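Local atomic coordinates of uncharacterized protein (Bacteroides eggerthii, PDB entry 4GDZ), a protein that is of unknown function but belongs to the DUF4251 family, folds around a large antiparallel beta-sheet and carries a bound magnesium ion in the crystal. Residues A[129-134]-A[144-149]; A[104-109]-A[116-121]. One frame throughout, in Å; residues are numbered along the deposited sequence.

Contact 1 (A[129-134]-A[144-149]); sequences AQIFLT and VTINPN. With MG (magnesium ion), chain B.
Q130 and N147 form a hydrogen-bonded antiparallel pair: Q130 N gives to N147 O at 2.9 Å, 42° out of the carbonyl plane, while N147 N reaches Q130 O at 2.8 Å. F132 and T145 repeat this pairing with two bonds, F132 N to T145 O and T145 N to F132 O. Between the pairs, I131 CA lies 3.4 Å from T145 O in a CA-H...O contact. This is the ladder of a beta hairpin made by strands 128-135 and 141-148, inside the nine-stranded sheet. On the face bearing A129, I131 and I146, the packing is apolar: I146 CG2 sits 4.0 Å from A129 CB, and I146 also runs on to V80 and V82 of strand 77-85. On the opposite face, at the Q130 and N147 end, the contact is polar. A water gives to Q130 OE1 at 2.8 Å and accepts from N147 ND2 at 3.0 Å, bridging the two amides. With CG of N147 anti to the backbone N (chi1 -177°), the other end of its amide faces the magnesium ion, bound by N147 OD1 at 2.4 Å and P148 O at 2.5 Å; N151 and N153 complete the site through their backbone oxygens.

Contact 2 (A[104-109]-A[116-121]); sequences SDIKTS and INCSFS
S119 O takes a hydrogen bond from K107 N at 2.8 Å and, more weakly, a CA-H...O contact from I106 CA at 3.3 Å. The bond in return, S119 N to K107 O, is equally short, so K107 and S119 are held as a hydrogen-bonded pair. Two more such pairs flank it, S109 with N117 and S104 with S121; the bond from S121 N to S104 O is almost straight at the hydrogen (178°). Above the backbone, S119 OG stands between its own N and carbonyl carbon (chi1 74°), which sets it 3.3 Å from K107 CG, alongside the foot of the lysine chain. A water bridges S119 OG and D105 O, lying 2.7 Å from each; it donates to D105 O. S104 OG gives a hydrogen bond to D105 OD2 at 3.1 Å, meeting the carboxylate from above its plane, and also lies 4.0 Å from S121 CB. With an alanine in place of S104, the D105 carboxylate would probably lose this hydroxyl partner and be freer to turn. On the other face, I106 CG1 approaches F120 CB at 4.0 Å, while the F120 ring packs on V71 and V73 of strand 61-74. Between S104 and K107 the register slips by one residue, and D105 takes a left-handed backbone conformation (phi 58°): a beta bulge in the antiparallel hairpin of strands 102-110 and 116-123.

How the contacts relate
Contact 2 comes first along the chain and contact 1 follows, so the two are successive hairpins of an up-and-down meander: strands 102-110, 116-123, 128-135 and 141-148 lie side by side in chain order. Their centres are about 10 Å apart, and the inner strands join them directly, probably by backbone hydrogen bonds of 2.8 Å from I131 N to F120 O and from L133 N to C118 O. Contact 2 includes an outermost strand of the sheet within this chain and is only partly buried; contact 1 lies deeper and ends at the magnesium site. F132 meets Y88 of the second subunit edge-to-face, and K107 packs on V87 of that subunit, so this sheet region also contributes to the assembly.

Contact 1 (A[129-134]-A[144-149])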
loop_
_atom_site.group_PDB
_atom_site.type_symbol
_atom_site.label_atom_id
_atom_site.label_comp_id
_atom_site.label_asym_id
_atom_site.label_seq_id
_atom_site.Cartn_x
_atom_site.Cartn_y
_atom_site.Cartn_z
ATOM N N ALA A 129 4.185 -11.474 21.655
ATOM C CA ALA A 129 3.832 -10.773 20.415
ATOM C C ALA A 129 3.154 -11.769 19.490
ATOM O O ALA A 129 3.616 -12.897 19.340
ATOM C CB ALA A 129 5.061 -10.164 19.710
ATOM N N GLN A 130 2.057 -11.328 18.880
ATOM C CA GLN A 130 1.390 -12.063 17.805
ATOM C C GLN A 130 1.903 -11.586 16.436
ATOM O O GLN A 130 2.026 -10.385 16.177
ATOM C CB GLN A 130 -0.115 -11.894 17.916
ATOM C CG GLN A 130 -0.851 -12.740 16.891
ATOM C CD GLN A 130 -2.305 -12.796 17.228
ATOM O OE1 GLN A 130 -2.985 -11.773 17.210
ATOM N NE2 GLN A 130 -2.778 -13.977 17.577
ATOM N N ILE A 131 2.254 -12.548 15.593
ATOM C CA ILE A 131 2.968 -12.321 14.335
ATOM C C ILE A 131 2.105 -12.812 13.162
ATOM O O ILE A 131 1.589 -13.924 13.219
ATOM C CB ILE A 131 4.285 -13.135 14.297
ATOM C CG1 ILE A 131 5.081 -13.004 15.623
ATOM C CG2 ILE A 131 5.113 -12.733 13.080
ATOM C CD1 ILE A 131 5.560 -11.610 15.957
ATOM N N PHE A 132 1.989 -12.014 12.114
ATOM C CA PHE A 132 1.328 -12.410 10.869
ATOM C C PHE A 132 2.303 -12.141 9.733
ATOM O O PHE A 132 2.792 -11.037 9.577
ATOM C CB PHE A 132 0.021 -11.639 10.655
ATOM C CG PHE A 132 -0.683 -11.958 9.338
ATOM C CD1 PHE A 132 -1.174 -13.243 9.076
ATOM C CD2 PHE A 132 -0.777 -11.009 8.338
ATOM C CE1 PHE A 132 -1.781 -13.557 7.872
ATOM C CE2 PHE A 132 -1.408 -11.308 7.140
ATOM C CZ PHE A 132 -1.903 -12.589 6.902
ATOM N N LEU A 133 2.572 -13.161 8.936
ATOM C CA LEU A 133 3.593 -13.112 7.891
ATOM C C LEU A 133 2.987 -13.563 6.574
ATOM O O LEU A 133 2.269 -14.570 6.521
ATOM C CB LEU A 133 4.769 -14.012 8.313
ATOM C CG LEU A 133 5.979 -14.271 7.413
ATOM C CD1 LEU A 133 7.047 -14.974 8.236
ATOM C CD2 LEU A 133 5.594 -15.133 6.224
ATOM N N THR A 134 3.281 -12.820 5.499
ATOM C CA THR A 134 2.785 -13.142 4.174
ATOM C C THR A 134 3.966 -13.186 3.203
ATOM O O THR A 134 4.900 -12.389 3.308
ATOM C CB THR A 134 1.753 -12.124 3.658
ATOM O OG1 THR A 134 2.369 -10.829 3.629
ATOM C CG2 THR A 134 0.508 -12.126 4.553
ATOM N N VAL A 144 5.607 -8.627 7.450
ATOM C CA VAL A 144 5.268 -9.149 8.761
ATOM C C VAL A 144 4.605 -8.038 9.566
ATOM O O VAL A 144 5.058 -6.896 9.528
ATOM C CB VAL A 144 6.534 -9.739 9.454
ATOM C CG1 VAL A 144 7.599 -8.661 9.770
ATOM C CG2 VAL A 144 6.169 -10.444 10.735
ATOM N N THR A 145 3.548 -8.382 10.302
ATOM C CA THR A 145 2.949 -7.508 11.305
ATOM C C THR A 145 3.153 -8.099 12.667
ATOM O O THR A 145 2.876 -9.299 12.891
ATOM C CB THR A 145 1.423 -7.353 11.007
ATOM O OG1 THR A 145 1.310 -6.793 9.692
ATOM C CG2 THR A 145 0.685 -6.430 12.054
ATOM N N ILE A 146 3.635 -7.264 13.575
ATOM C CA ILE A 146 3.978 -7.624 14.935
ATOM C C ILE A 146 3.087 -6.868 15.892
ATOM O O ILE A 146 3.043 -5.616 15.896
ATOM C CB ILE A 146 5.490 -7.334 15.212
ATOM C CG1 ILE A 146 6.371 -8.122 14.208
ATOM C CG2 ILE A 146 5.883 -7.670 16.664
ATOM C CD1 ILE A 146 7.643 -7.428 13.792
ATOM N N ASN A 147 2.402 -7.625 16.741
ATOM C CA ASN A 147 1.432 -7.083 17.673
ATOM C C ASN A 147 1.779 -7.475 19.105
ATOM O O ASN A 147 1.395 -8.564 19.547
ATOM C CB ASN A 147 0.015 -7.576 17.271
ATOM C CG ASN A 147 -1.093 -7.012 18.144
ATOM O OD1 ASN A 147 -0.868 -6.194 19.018
ATOM N ND2 ASN A 147 -2.312 -7.479 17.912
ATOM N N PRO A 148 2.475 -6.587 19.853
ATOM C CA PRO A 148 2.833 -6.929 21.241
ATOM C C PRO A 148 1.615 -6.955 22.147
ATOM O O PRO A 148 0.639 -6.302 21.858
ATOM C CB PRO A 148 3.775 -5.775 21.653
ATOM C CG PRO A 148 4.335 -5.279 20.358
ATOM C CD PRO A 148 3.159 -5.343 19.429
ATOM N N ASN A 149 1.664 -7.708 23.238
ATOM C CA ASN A 149 0.456 -7.899 24.044
ATOM C C ASN A 149 0.068 -6.684 24.883
ATOM O O ASN A 149 -1.059 -6.621 25.352
ATOM C CB ASN A 149 0.611 -9.090 24.997
ATOM C CG ASN A 149 1.564 -8.775 26.131
ATOM O OD1 ASN A 149 2.735 -8.491 25.907
ATOM N ND2 ASN A 149 1.036 -8.702 27.328
HETATM MG MG MG B . 0.049 -4.465 20.316
HETATM O O HOH W 1 -2.275 -9.501 15.700
#

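Contact 2 (A[104-109]-A[116-121])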
loop_
_atom_site.group_PDB
_atom_site.type_symbol
_atom_site.label_atom_id
_atom_site.label_comp_id
_atom_site.label_asym_id
_atom_site.label_seq_id
_atom_site.Cartn_x
_atom_site.Cartn_y
_atom_site.Cartn_z
ATOM N N SER A 104 4.356 -20.554 19.468
ATOM C CA SER A 104 3.140 -21.334 19.623
ATOM C C SER A 104 2.079 -20.887 18.633
ATOM O O SER A 104 2.199 -19.814 17.995
ATOM C CB SER A 104 2.584 -21.163 21.047
ATOM O OG SER A 104 2.187 -19.812 21.289
ATOM N N ASP A 105 1.035 -21.714 18.532
ATOM C CA ASP A 105 -0.180 -21.396 17.762
ATOM C C ASP A 105 0.132 -21.099 16.301
ATOM O O ASP A 105 -0.353 -20.119 15.774
ATOM C CB ASP A 105 -0.929 -20.195 18.385
ATOM C CG ASP A 105 -1.255 -20.416 19.865
ATOM O OD1 ASP A 105 -1.918 -21.419 20.164
ATOM O OD2 ASP A 105 -0.832 -19.603 20.723
ATOM N N ILE A 106 0.919 -21.956 15.645
ATOM C CA ILE A 106 1.287 -21.741 14.235
ATOM C C ILE A 106 0.109 -22.081 13.342
ATOM O O ILE A 106 -0.458 -23.169 13.454
ATOM C CB ILE A 106 2.475 -22.615 13.797
ATOM C CG1 ILE A 106 3.740 -22.270 14.604
ATOM C CG2 ILE A 106 2.762 -22.401 12.314
ATOM C CD1 ILE A 106 4.744 -23.418 14.645
ATOM N N LYS A 107 -0.290 -21.148 12.494
ATOM C CA LYS A 107 -1.387 -21.367 11.536
ATOM C C LYS A 107 -0.793 -21.024 10.189
ATOM O O LYS A 107 -0.118 -20.008 10.054
ATOM C CB LYS A 107 -2.566 -20.422 11.796
ATOM C CG LYS A 107 -2.975 -20.242 13.255
ATOM C CD LYS A 107 -3.612 -21.476 13.822
ATOM C CE LYS A 107 -4.113 -21.249 15.241
ATOM N NZ LYS A 107 -4.533 -22.590 15.722
ATOM N N THR A 108 -1.064 -21.826 9.180
ATOM C CA THR A 108 -0.493 -21.625 7.848
ATOM C C THR A 108 -1.571 -21.901 6.814
ATOM O O THR A 108 -2.358 -22.818 7.005
ATOM C CB THR A 108 0.691 -22.589 7.614
ATOM O OG1 THR A 108 1.732 -22.312 8.559
ATOM C CG2 THR A 108 1.247 -22.448 6.188
ATOM N N SER A 109 -1.589 -21.132 5.730
ATOM C CA SER A 109 -2.457 -21.419 4.603
ATOM C C SER A 109 -1.693 -21.062 3.331
ATOM O O SER A 109 -0.926 -20.099 3.324
ATOM C CB SER A 109 -3.735 -20.591 4.732
ATOM O OG SER A 109 -4.679 -20.992 3.772
ATOM N N ILE A 116 1.575 -17.585 0.557
ATOM C CA ILE A 116 1.505 -18.159 1.905
ATOM C C ILE A 116 1.120 -17.072 2.895
ATOM O O ILE A 116 1.624 -15.955 2.833
ATOM C CB ILE A 116 2.852 -18.808 2.315
ATOM C CG1 ILE A 116 3.145 -20.004 1.397
ATOM C CG2 ILE A 116 2.846 -19.263 3.781
ATOM C CD1 ILE A 116 4.529 -20.580 1.592
ATOM N N ASN A 117 0.165 -17.388 3.752
ATOM C CA ASN A 117 -0.217 -16.525 4.884
ATOM C C ASN A 117 0.006 -17.385 6.134
ATOM O O ASN A 117 -0.485 -18.520 6.187
ATOM C CB ASN A 117 -1.700 -16.175 4.807
ATOM C CG ASN A 117 -2.064 -15.242 3.656
ATOM O OD1 ASN A 117 -1.216 -14.663 2.946
ATOM N ND2 ASN A 117 -3.342 -15.095 3.463
ATOM N N CYS A 118 0.707 -16.864 7.127
ATOM C CA CYS A 118 1.074 -17.606 8.332
ATOM C C CYS A 118 0.948 -16.734 9.585
ATOM O O CYS A 118 1.277 -15.560 9.532
ATOM C CB CYS A 118 2.529 -18.077 8.185
ATOM S SG CYS A 118 3.233 -18.966 9.602
ATOM N N SER A 119 0.544 -17.316 10.708
ATOM C CA SER A 119 0.527 -16.598 11.984
ATOM C C SER A 119 1.105 -17.478 13.054
ATOM O O SER A 119 1.082 -18.726 12.950
ATOM C CB SER A 119 -0.898 -16.110 12.371
ATOM O OG SER A 119 -1.735 -17.167 12.812
ATOM N N PHE A 120 1.597 -16.830 14.094
ATOM C CA PHE A 120 2.125 -17.507 15.268
ATOM C C PHE A 120 2.366 -16.469 16.353
ATOM O O PHE A 120 2.324 -15.259 16.091
ATOM C CB PHE A 120 3.408 -18.313 14.952
ATOM C CG PHE A 120 4.534 -17.499 14.378
ATOM C CD1 PHE A 120 4.635 -17.303 13.018
ATOM C CD2 PHE A 120 5.515 -16.954 15.207
ATOM C CE1 PHE A 120 5.663 -16.547 12.480
ATOM C CE2 PHE A 120 6.554 -16.219 14.668
ATOM C CZ PHE A 120 6.618 -16.005 13.310
ATOM N N SER A 121 2.561 -16.944 17.582
ATOM C CA SER A 121 2.941 -16.092 18.702
ATOM C C SER A 121 4.304 -16.485 19.267
ATOM O O SER A 121 4.681 -17.653 19.235
ATOM C CB SER A 121 1.884 -16.138 19.810
ATOM O OG SER A 121 0.800 -15.302 19.421
HETATM O O HOH W 2 -1.471 -17.720 15.435
#